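Local coordinates for protein prophenoloxidase b (Marsupenaeus japonicus, PDB 3WKY) that is the precursor of a crustacean hemolymph phenoloxidase, a type 3 copper enzyme that probably hydroxylates monophenols and oxidises o-diphenols, at residues D276-Q281 / G365-P370; I423-V428 / V594-V599; M501-F506 / F533-I538. All blocks are in the same frame, centred on the assembly; numbering follows the deposited sequence. Where two conformers were deposited one is given.

Interaction 1 of 3, residues D276-Q281 / G365-P370. With EDO (1,2-ethanediol), chain M; EDO (1,2-ethanediol), chain K.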
loop_
_atom_site.group_PDB
_atom_site.type_symbol
_atom_site.label_atom_id
_atom_site.label_comp_id
_atom_site.label_asym_id
_atom_site.label_seq_id
_atom_site.Cartn_x
_atom_site.Cartn_y
_atom_site.Cartn_z
ATOM N N ASP A 276 -15.617 -10.577 6.777
ATOM C CA ASP A 276 -14.737 -9.581 7.391
ATOM C C ASP A 276 -13.923 -8.854 6.310
ATOM O O ASP A 276 -13.580 -9.440 5.266
ATOM C CB ASP A 276 -13.756 -10.235 8.371
ATOM C CG ASP A 276 -14.416 -10.745 9.647
ATOM O OD1 ASP A 276 -15.501 -10.271 10.056
ATOM O OD2 ASP A 276 -13.809 -11.626 10.285
ATOM N N SER A 277 -13.614 -7.584 6.570
ATOM C CA SER A 277 -12.765 -6.780 5.681
ATOM C C SER A 277 -13.331 -6.641 4.275
ATOM O O SER A 277 -12.624 -6.877 3.297
ATOM C CB SER A 277 -11.340 -7.352 5.614
ATOM O OG SER A 277 -10.818 -7.496 6.926
ATOM N N THR A 278 -14.597 -6.243 4.183
ATOM C CA THR A 278 -15.244 -6.000 2.899
ATOM C C THR A 278 -15.313 -4.492 2.643
ATOM O O THR A 278 -15.695 -3.720 3.534
ATOM C CB THR A 278 -16.663 -6.619 2.900
ATOM O OG1 THR A 278 -16.544 -8.049 2.989
ATOM C CG2 THR A 278 -17.430 -6.255 1.625
ATOM N N PHE A 279 -14.946 -4.069 1.436
ATOM C CA PHE A 279 -15.008 -2.649 1.085
ATOM C C PHE A 279 -16.431 -2.175 0.797
ATOM O O PHE A 279 -17.262 -2.913 0.257
ATOM C CB PHE A 279 -14.120 -2.329 -0.130
ATOM C CG PHE A 279 -12.640 -2.370 0.165
ATOM C CD1 PHE A 279 -11.975 -1.227 0.603
ATOM C CD2 PHE A 279 -11.912 -3.545 -0.014
ATOM C CE1 PHE A 279 -10.608 -1.254 0.865
ATOM C CE2 PHE A 279 -10.550 -3.582 0.258
ATOM C CZ PHE A 279 -9.896 -2.437 0.699
ATOM N N PHE A 280 -16.681 -0.922 1.176
ATOM C CA PHE A 280 -17.870 -0.153 0.822
ATOM C C PHE A 280 -17.626 0.306 -0.620
ATOM O O PHE A 280 -16.735 1.128 -0.879
ATOM C CB PHE A 280 -17.908 1.026 1.806
ATOM C CG PHE A 280 -19.138 1.921 1.734
ATOM C CD1 PHE A 280 -20.311 1.588 2.411
ATOM C CD2 PHE A 280 -19.071 3.160 1.091
ATOM C CE1 PHE A 280 -21.419 2.462 2.401
ATOM C CE2 PHE A 280 -20.159 4.031 1.072
ATOM C CZ PHE A 280 -21.341 3.685 1.738
ATOM N N GLN A 281 -18.391 -0.239 -1.567
ATOM C CA GLN A 281 -18.076 -0.049 -2.991
ATOM C C GLN A 281 -19.240 0.495 -3.799
ATOM O O GLN A 281 -20.398 0.313 -3.421
ATOM C CB GLN A 281 -17.653 -1.376 -3.615
ATOM C CG GLN A 281 -16.416 -1.988 -3.004
ATOM C CD GLN A 281 -16.404 -3.492 -3.164
ATOM O OE1 GLN A 281 -16.099 -3.996 -4.249
ATOM N NE2 GLN A 281 -16.779 -4.222 -2.097
ATOM N N GLY A 365 -25.479 -3.407 2.376
ATOM C CA GLY A 365 -26.226 -4.634 2.165
ATOM C C GLY A 365 -25.829 -5.351 0.877
ATOM O O GLY A 365 -26.050 -6.556 0.747
ATOM N N GLN A 366 -25.238 -4.630 -0.072
ATOM C CA GLN A 366 -24.856 -5.244 -1.355
ATOM C C GLN A 366 -23.347 -5.381 -1.519
ATOM O O GLN A 366 -22.858 -5.750 -2.597
ATOM C CB GLN A 366 -25.402 -4.430 -2.529
ATOM C CG GLN A 366 -26.924 -4.328 -2.585
ATOM C CD GLN A 366 -27.611 -5.644 -2.913
ATOM O OE1 GLN A 366 -26.964 -6.676 -3.107
ATOM N NE2 GLN A 366 -28.937 -5.611 -2.977
ATOM N N SER A 367 -22.604 -5.100 -0.453
ATOM C CA SER A 367 -21.139 -5.060 -0.537
ATOM C C SER A 367 -20.451 -6.408 -0.808
ATOM O O SER A 367 -19.273 -6.445 -1.182
ATOM C CB SER A 367 -20.540 -4.368 0.698
ATOM O OG SER A 367 -20.844 -5.073 1.890
ATOM N N HIS A 368 -21.182 -7.506 -0.639
ATOM C CA HIS A 368 -20.666 -8.835 -0.977
ATOM C C HIS A 368 -20.666 -9.063 -2.481
ATOM O O HIS A 368 -20.003 -9.986 -2.962
ATOM C CB HIS A 368 -21.554 -9.906 -0.342
ATOM C CG HIS A 368 -22.962 -9.862 -0.840
ATOM N ND1 HIS A 368 -23.852 -8.878 -0.460
ATOM C CD2 HIS A 368 -23.619 -10.638 -1.738
ATOM C CE1 HIS A 368 -25.003 -9.063 -1.084
ATOM N NE2 HIS A 368 -24.887 -10.124 -1.864
ATOM N N ASP A 369 -21.434 -8.256 -3.216
ATOM C CA ASP A 369 -21.560 -8.399 -4.686
ATOM C C ASP A 369 -22.053 -7.069 -5.288
ATOM O O ASP A 369 -23.166 -6.986 -5.817
ATOM C CB ASP A 369 -22.526 -9.563 -4.985
ATOM C CG ASP A 369 -22.718 -9.830 -6.477
ATOM O OD1 ASP A 369 -21.854 -9.461 -7.299
ATOM O OD2 ASP A 369 -23.760 -10.419 -6.822
ATOM N N PRO A 370 -21.230 -6.005 -5.180
ATOM C CA PRO A 370 -21.702 -4.648 -5.490
ATOM C C PRO A 370 -21.918 -4.359 -6.970
ATOM O O PRO A 370 -22.608 -3.385 -7.288
ATOM C CB PRO A 370 -20.583 -3.749 -4.937
ATOM C CG PRO A 370 -19.349 -4.604 -5.041
ATOM C CD PRO A 370 -19.841 -6.003 -4.683
HETATM C C1 EDO M . -13.349 -7.141 -0.453
HETATM O O1 EDO M . -14.300 -6.079 -0.603
HETATM C C2 EDO M . -14.056 -8.441 -0.071
HETATM O O2 EDO M . -14.937 -8.896 -1.111
HETATM C C1 EDO K . -10.887 -10.224 2.322
HETATM O O1 EDO K . -10.175 -11.460 2.482
HETATM C C2 EDO K . -12.372 -10.504 2.097
HETATM O O2 EDO K . -12.968 -11.081 3.274
HETATM O O HOH W 1 -17.077 -7.433 -2.327
#
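Q281 leans its carboxamide end on the ring of P370, the two side chains slanting across each other, where a loop of the copper-containing domain meets the type I beta turn Q366-D369 and the proline after it. That turn follows helix 356-365, which carries H357 and H361 of the copper-oxygen site. OE1 of Q281 comes to 3.4 Å from CG of P370, and CB of Q281 rests on the same ring carbon. The amide turns back on its own loop: NE2 of Q281 gives a 2.7 Å hydrogen bond to O of F279, nearly straight at 174°, the acceptor in the amide plane, the donor above the carbonyl plane. NE2 also donates to a water that passes a 2.7 Å bond on to O of S367. Were Q281 an alanine, the water would probably lose an anchor, O of F279 its amide donor and the P370 ring its contact with OE1. T278 presents its methyl to S367: CG2, anti to the backbone N, reaches O of S367 at 3.4 Å, while OG1 is hydrogen-bonded to O of Q275 and to OE1 of Q275 of the second subunit. F280 stacks on F363 of helix 356-365. O1 of a 1,2-ethanediol shared with the second subunit, probably from the crystallisation liquor, sits in plane at the F279 ring edge and accepts from N of F279 at 2.9 Å.

Interaction 2 of 3, residues I423-V428 / V594-V599. With NAG (2-acetamido-2-deoxy-beta-D-glucopyranose), chain I; NAG (2-acetamido-2-deoxy-beta-D-glucopyranose), chain E.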
loop_
_atom_site.group_PDB
_atom_site.type_symbol
_atom_site.label_atom_id
_atom_site.label_comp_id
_atom_site.label_asym_id
_atom_site.label_seq_id
_atom_site.Cartn_x
_atom_site.Cartn_y
_atom_site.Cartn_z
ATOM N N ILE A 423 -40.260 25.343 39.458
ATOM C CA ILE A 423 -40.268 24.210 40.383
ATOM C C ILE A 423 -38.847 23.806 40.767
ATOM O O ILE A 423 -37.970 23.751 39.910
ATOM C CB ILE A 423 -41.016 23.007 39.779
ATOM C CG1 ILE A 423 -42.466 23.387 39.482
ATOM C CG2 ILE A 423 -40.973 21.821 40.712
ATOM C CD1 ILE A 423 -43.213 23.885 40.696
ATOM N N THR A 424 -38.626 23.541 42.054
ATOM C CA THR A 424 -37.336 23.094 42.574
ATOM C C THR A 424 -37.349 21.576 42.714
ATOM O O THR A 424 -38.317 21.007 43.213
ATOM C CB THR A 424 -37.055 23.715 43.976
ATOM O OG1 THR A 424 -36.796 25.118 43.841
ATOM C CG2 THR A 424 -35.850 23.057 44.626
ATOM N N VAL A 425 -36.296 20.902 42.260
ATOM C CA VAL A 425 -36.204 19.467 42.496
ATOM C C VAL A 425 -35.399 19.210 43.771
ATOM O O VAL A 425 -34.249 19.649 43.886
ATOM C CB VAL A 425 -35.562 18.730 41.296
ATOM C CG1 VAL A 425 -35.432 17.242 41.594
ATOM C CG2 VAL A 425 -36.397 18.950 40.048
ATOM N N LEU A 426 -35.998 18.499 44.727
ATOM C CA LEU A 426 -35.392 18.343 46.046
ATOM C C LEU A 426 -34.745 16.985 46.260
ATOM O O LEU A 426 -33.759 16.868 46.987
ATOM C CB LEU A 426 -36.435 18.574 47.148
ATOM C CG LEU A 426 -36.991 19.991 47.249
ATOM C CD1 LEU A 426 -38.098 20.063 48.305
ATOM C CD2 LEU A 426 -35.875 20.954 47.583
ATOM N N ASN A 427 -35.314 15.950 45.653
ATOM C CA ASN A 427 -34.830 14.600 45.896
ATOM C C ASN A 427 -35.242 13.637 44.795
ATOM O O ASN A 427 -36.200 13.884 44.055
ATOM C CB ASN A 427 -35.360 14.078 47.229
ATOM C CG ASN A 427 -34.387 13.145 47.917
ATOM O OD1 ASN A 427 -33.388 12.723 47.327
ATOM N ND2 ASN A 427 -34.679 12.809 49.173
ATOM N N VAL A 428 -34.513 12.533 44.698
ATOM C CA VAL A 428 -34.794 11.513 43.706
ATOM C C VAL A 428 -34.452 10.186 44.350
ATOM O O VAL A 428 -33.406 10.062 44.992
ATOM C CB VAL A 428 -33.905 11.663 42.444
ATOM C CG1 VAL A 428 -34.275 10.609 41.422
ATOM C CG2 VAL A 428 -34.023 13.052 41.826
ATOM N N VAL A 594 -32.497 14.468 36.244
ATOM C CA VAL A 594 -33.909 14.833 36.383
ATOM C C VAL A 594 -34.079 16.341 36.236
ATOM O O VAL A 594 -33.422 17.112 36.940
ATOM C CB VAL A 594 -34.461 14.420 37.778
ATOM C CG1 VAL A 594 -35.946 14.806 37.911
ATOM C CG2 VAL A 594 -34.251 12.934 38.022
ATOM N N MET A 595 -34.960 16.766 35.332
ATOM C CA MET A 595 -35.277 18.184 35.210
ATOM C C MET A 595 -36.781 18.450 35.265
ATOM O O MET A 595 -37.572 17.768 34.606
ATOM C CB MET A 595 -34.703 18.761 33.918
ATOM C CG MET A 595 -34.956 20.249 33.736
ATOM S SD MET A 595 -34.283 20.815 32.153
ATOM C CE MET A 595 -34.496 22.596 32.264
ATOM N N ALA A 596 -37.175 19.431 36.071
ATOM C CA ALA A 596 -38.570 19.876 36.101
ATOM C C ALA A 596 -38.676 21.136 35.252
ATOM O O ALA A 596 -38.045 22.156 35.546
ATOM C CB ALA A 596 -39.023 20.153 37.541
ATOM N N THR A 597 -39.471 21.069 34.192
ATOM C CA THR A 597 -39.578 22.221 33.312
ATOM C C THR A 597 -40.995 22.779 33.314
ATOM O O THR A 597 -41.972 22.056 33.498
ATOM C CB THR A 597 -39.132 21.870 31.880
ATOM O OG1 THR A 597 -39.064 23.056 31.083
ATOM C CG2 THR A 597 -40.103 20.925 31.273
ATOM N N ASP A 598 -41.093 24.099 33.164
ATOM C CA ASP A 598 -42.395 24.755 33.147
ATOM C C ASP A 598 -43.126 24.370 31.868
ATOM O O ASP A 598 -42.505 24.229 30.809
ATOM C CB ASP A 598 -42.241 26.275 33.202
ATOM C CG ASP A 598 -41.480 26.751 34.430
ATOM O OD1 ASP A 598 -41.553 26.087 35.492
ATOM O OD2 ASP A 598 -40.806 27.802 34.321
ATOM N N VAL A 599 -44.438 24.174 31.950
ATOM C CA VAL A 599 -45.204 23.881 30.737
ATOM C C VAL A 599 -45.895 25.138 30.221
ATOM O O VAL A 599 -46.969 25.500 30.699
ATOM C CB VAL A 599 -46.253 22.775 30.945
ATOM C CG1 VAL A 599 -46.938 22.448 29.627
ATOM C CG2 VAL A 599 -45.615 21.532 31.510
HETATM C C1 NAG I . -33.733 11.838 49.665
HETATM C C2 NAG I . -33.275 12.479 50.971
HETATM C C3 NAG I . -32.250 11.588 51.664
HETATM C C4 NAG I . -32.702 10.130 51.717
HETATM C C5 NAG I . -33.368 9.647 50.430
HETATM C C6 NAG I . -34.012 8.284 50.681
HETATM C C7 NAG I . -33.445 14.895 50.980
HETATM C C8 NAG I . -32.779 16.221 50.751
HETATM N N2 NAG I . -32.727 13.804 50.726
HETATM O O3 NAG I . -32.058 12.054 52.982
HETATM O O4 NAG I . -31.582 9.307 51.961
HETATM O O5 NAG I . -34.318 10.581 49.952
HETATM O O6 NAG I . -35.422 8.351 50.640
HETATM O O7 NAG I . -34.608 14.839 51.379
HETATM C C1 NAG E . -42.961 30.850 36.378
HETATM C C2 NAG E . -42.081 31.284 35.191
HETATM C C3 NAG E . -42.716 32.260 34.192
HETATM C C4 NAG E . -44.239 32.301 34.216
HETATM C C5 NAG E . -44.712 32.296 35.653
HETATM C C6 NAG E . -46.225 32.474 35.730
HETATM C C7 NAG E . -39.728 31.277 35.916
HETATM C C8 NAG E . -39.030 31.567 37.214
HETATM N N2 NAG E . -40.875 31.923 35.701
HETATM O O3 NAG E . -42.299 31.908 32.891
HETATM O O4 NAG E . -44.705 33.466 33.572
HETATM O O5 NAG E . -44.349 31.050 36.191
HETATM O O6 NAG E . -46.852 31.491 34.933
HETATM O O7 NAG E . -39.226 30.483 35.121
HETATM O O HOH W 2 -39.810 24.143 36.732
#
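The flat carboxylate of D598 reaches I423 through a water: OD1 of D598 and O of A596 accept from it, and N of I423 donates to it at 3.0 Å. OD1 also takes the N-H of N422, while OD2 of D598 lies 3.2 Å from O7 of a nearby N-acetylglucosamine. The other flat group, the N427 amide, is toward the other end of 423-428; its ND2 is bonded covalently to C1 of a second sugar, and its OD1 accepts a bent bond (136°) from N of V428, tilted from the carbonyl plane. Between these ends two sheets of the Ig-like domain pack face to face; the axes of 424-428 and 594-598 approach to 7.2 Å. V425 sets CG2 on CB of A596 at 3.8 Å, and CG2 of I423 reaches the same methyl at 4.1 Å. A classic bulge at L426 and N427 turns V428 inward, where V428 and V594 slide past each other in opposite directions, CG2 to CG2 at 3.8 Å. M501 and M656 pack round this core. Direct contact is methyl on methyl, nondirectional and water-excluding, while the polar link is left to a water near the glycosylated border.

Interaction 3 of 3, residues M501-F506 / F533-I538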
loop_
_atom_site.group_PDB
_atom_site.type_symbol
_atom_site.label_atom_id
_atom_site.label_comp_id
_atom_site.label_asym_id
_atom_site.label_seq_id
_atom_site.Cartn_x
_atom_site.Cartn_y
_atom_site.Cartn_z
ATOM N N MET A 501 -45.871 21.086 35.255
ATOM C CA MET A 501 -44.501 20.856 34.841
ATOM C C MET A 501 -44.349 19.576 34.038
ATOM O O MET A 501 -45.200 18.680 34.097
ATOM C CB MET A 501 -43.587 20.829 36.053
ATOM C CG MET A 501 -43.887 19.705 36.969
ATOM S SD MET A 501 -42.397 18.748 37.149
ATOM C CE MET A 501 -42.387 18.565 38.918
ATOM N N LYS A 502 -43.269 19.520 33.267
ATOM C CA LYS A 502 -42.879 18.302 32.568
ATOM C C LYS A 502 -41.575 17.800 33.195
ATOM O O LYS A 502 -40.614 18.556 33.329
ATOM C CB LYS A 502 -42.713 18.576 31.074
ATOM C CG LYS A 502 -41.976 17.469 30.316
ATOM C CD LYS A 502 -42.296 17.512 28.824
ATOM C CE LYS A 502 -43.562 16.726 28.529
ATOM N NZ LYS A 502 -43.934 16.775 27.087
ATOM N N LEU A 503 -41.567 16.545 33.635
ATOM C CA LEU A 503 -40.354 15.944 34.169
ATOM C C LEU A 503 -39.605 15.312 32.992
ATOM O O LEU A 503 -40.211 14.664 32.140
ATOM C CB LEU A 503 -40.688 14.889 35.210
ATOM C CG LEU A 503 -41.041 15.477 36.583
ATOM C CD1 LEU A 503 -41.571 14.394 37.507
ATOM C CD2 LEU A 503 -39.803 16.134 37.180
ATOM N N ARG A 504 -38.295 15.530 32.945
ATOM C CA ARG A 504 -37.475 15.011 31.849
ATOM C C ARG A 504 -36.354 14.253 32.503
ATOM O O ARG A 504 -35.546 14.836 33.221
ATOM C CB ARG A 504 -36.912 16.173 31.049
ATOM C CG ARG A 504 -37.976 17.079 30.469
ATOM C CD ARG A 504 -37.357 18.279 29.820
ATOM N NE ARG A 504 -38.372 19.205 29.345
ATOM C CZ ARG A 504 -38.952 19.147 28.154
ATOM N NH1 ARG A 504 -38.598 18.209 27.271
ATOM N NH2 ARG A 504 -39.873 20.044 27.835
ATOM N N ILE A 505 -36.303 12.949 32.266
ATOM C CA ILE A 505 -35.374 12.088 32.982
ATOM C C ILE A 505 -34.517 11.317 31.980
ATOM O O ILE A 505 -35.060 10.684 31.081
ATOM C CB ILE A 505 -36.140 11.110 33.868
ATOM C CG1 ILE A 505 -37.008 11.926 34.848
ATOM C CG2 ILE A 505 -35.183 10.194 34.600
ATOM C CD1 ILE A 505 -37.555 11.154 36.019
ATOM N N PHE A 506 -33.191 11.392 32.127
ATOM C CA PHE A 506 -32.270 10.764 31.156
ATOM C C PHE A 506 -31.191 9.966 31.879
ATOM O O PHE A 506 -30.855 10.264 33.028
ATOM C CB PHE A 506 -31.619 11.828 30.253
ATOM C CG PHE A 506 -32.575 12.472 29.286
ATOM C CD1 PHE A 506 -33.343 13.564 29.663
ATOM C CD2 PHE A 506 -32.714 11.978 27.994
ATOM C CE1 PHE A 506 -34.236 14.152 28.767
ATOM C CE2 PHE A 506 -33.599 12.562 27.097
ATOM C CZ PHE A 506 -34.354 13.654 27.481
ATOM N N PHE A 533 -42.526 13.338 30.608
ATOM C CA PHE A 533 -43.981 13.355 30.699
ATOM C C PHE A 533 -44.475 14.570 31.487
ATOM O O PHE A 533 -43.727 15.133 32.297
ATOM C CB PHE A 533 -44.455 12.079 31.399
ATOM C CG PHE A 533 -44.097 12.031 32.855
ATOM C CD1 PHE A 533 -42.837 11.610 33.261
ATOM C CD2 PHE A 533 -45.012 12.432 33.822
ATOM C CE1 PHE A 533 -42.494 11.581 34.599
ATOM C CE2 PHE A 533 -44.675 12.406 35.158
ATOM C CZ PHE A 533 -43.416 11.982 35.550
ATOM N N GLU A 534 -45.727 14.971 31.261
ATOM C CA GLU A 534 -46.312 16.055 32.050
ATOM C C GLU A 534 -46.999 15.519 33.305
ATOM O O GLU A 534 -47.653 14.481 33.282
ATOM C CB GLU A 534 -47.293 16.908 31.233
ATOM C CG GLU A 534 -47.842 18.105 32.023
ATOM C CD GLU A 534 -48.714 19.035 31.199
ATOM O OE1 GLU A 534 -48.659 18.964 29.952
ATOM O OE2 GLU A 534 -49.456 19.839 31.808
ATOM N N THR A 535 -46.828 16.233 34.409
ATOM C CA THR A 535 -47.438 15.845 35.676
ATOM C C THR A 535 -48.809 16.490 35.823
ATOM O O THR A 535 -49.193 17.354 35.026
ATOM C CB THR A 535 -46.600 16.335 36.855
ATOM O OG1 THR A 535 -46.621 17.768 36.875
ATOM C CG2 THR A 535 -45.162 15.841 36.739
ATOM N N ASP A 536 -49.546 16.070 36.846
ATOM C CA ASP A 536 -50.699 16.837 37.294
ATOM C C ASP A 536 -50.163 18.174 37.793
ATOM O O ASP A 536 -48.997 18.262 38.186
ATOM C CB ASP A 536 -51.413 16.112 38.440
ATOM C CG ASP A 536 -51.988 14.773 38.018
ATOM O OD1 ASP A 536 -52.494 14.674 36.878
ATOM O OD2 ASP A 536 -51.936 13.823 38.828
ATOM N N PRO A 537 -50.999 19.224 37.767
ATOM C CA PRO A 537 -50.608 20.508 38.366
ATOM C C PRO A 537 -50.072 20.323 39.786
ATOM O O PRO A 537 -50.609 19.513 40.546
ATOM C CB PRO A 537 -51.925 21.285 38.398
ATOM C CG PRO A 537 -52.694 20.744 37.238
ATOM C CD PRO A 537 -52.343 19.280 37.161
ATOM N N ILE A 538 -49.008 21.046 40.124
ATOM C CA ILE A 538 -48.372 20.927 41.428
ATOM C C ILE A 538 -48.880 22.056 42.329
ATOM O O ILE A 538 -48.754 23.231 41.982
ATOM C CB ILE A 538 -46.826 21.044 41.303
ATOM C CG1 ILE A 538 -46.287 20.044 40.272
ATOM C CG2 ILE A 538 -46.145 20.812 42.640
ATOM C CD1 ILE A 538 -46.420 18.609 40.703
#
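F533 pairs with L503 in an antiparallel bridge of the Ig-like domain, at the end of an edge strand, 528-534, of the larger sheet. The pair is hydrogen-bonded both ways: N of L503 to O of F533 at 2.9 Å, and N of F533 to O of L503 at 3.1 Å. CG of F533 sits between its own backbone N and carbonyl carbon (chi1 69°), which brings the ring alongside L503, both side chains pointing the same way; CD1 of L503 meets CZ of F533 at 3.6 Å, obliquely to the ring, and R547 makes a cation-pi contact with that ring. E534 forms the next, non-hydrogen-bonded pair, with K502. Their side chains share a face, but OE2 of E534 has a long, weak ion pair with R500, and K502 lays CD over one face of the R504 guanidinium, which is itself paired with D628. At T535 the strand pairing has ended, yet one more backbone bond follows: N of T535 to O of M501, 3.0 Å and nearly straight at 174°. The T535 side chain crosses L503 at about a right angle, CG2 near CD1 of L503, and M501 obliquely, its OG1 lying 3.4 Å from CG of M501. That hydroxyl donates to O of D536 at 2.8 Å, fixing its rotation. D536 and P537 are exposed, while the I538 side chain is buried against M501 and against A543 and I545 of strand 541-548, its CG1 packed 4.1 Å from CG of M501.

How the interactions relate
Interactions 2 and 3 lie side by side in the Ig-like domain, their centres 8 Å apart, and share a sheet: strands 588-598 and 501-509 are neighbours, joined by backbone bonds from N of K502 to O of T597 and from N of R504 to O of M595. Interaction 3 adds an edge strand to that sheet by directional backbone bonds and is partly buried; interaction 2 packs it against the three-stranded sheet through buried methyls. Interaction 1, also partly buried, stands about 37 and 29 Å from them between nearest atoms, in the copper-containing domain. There two loops meet by direct packing and a bridging water, with the second subunit bonded to loop 276-281; no other chain touches the other two contacts.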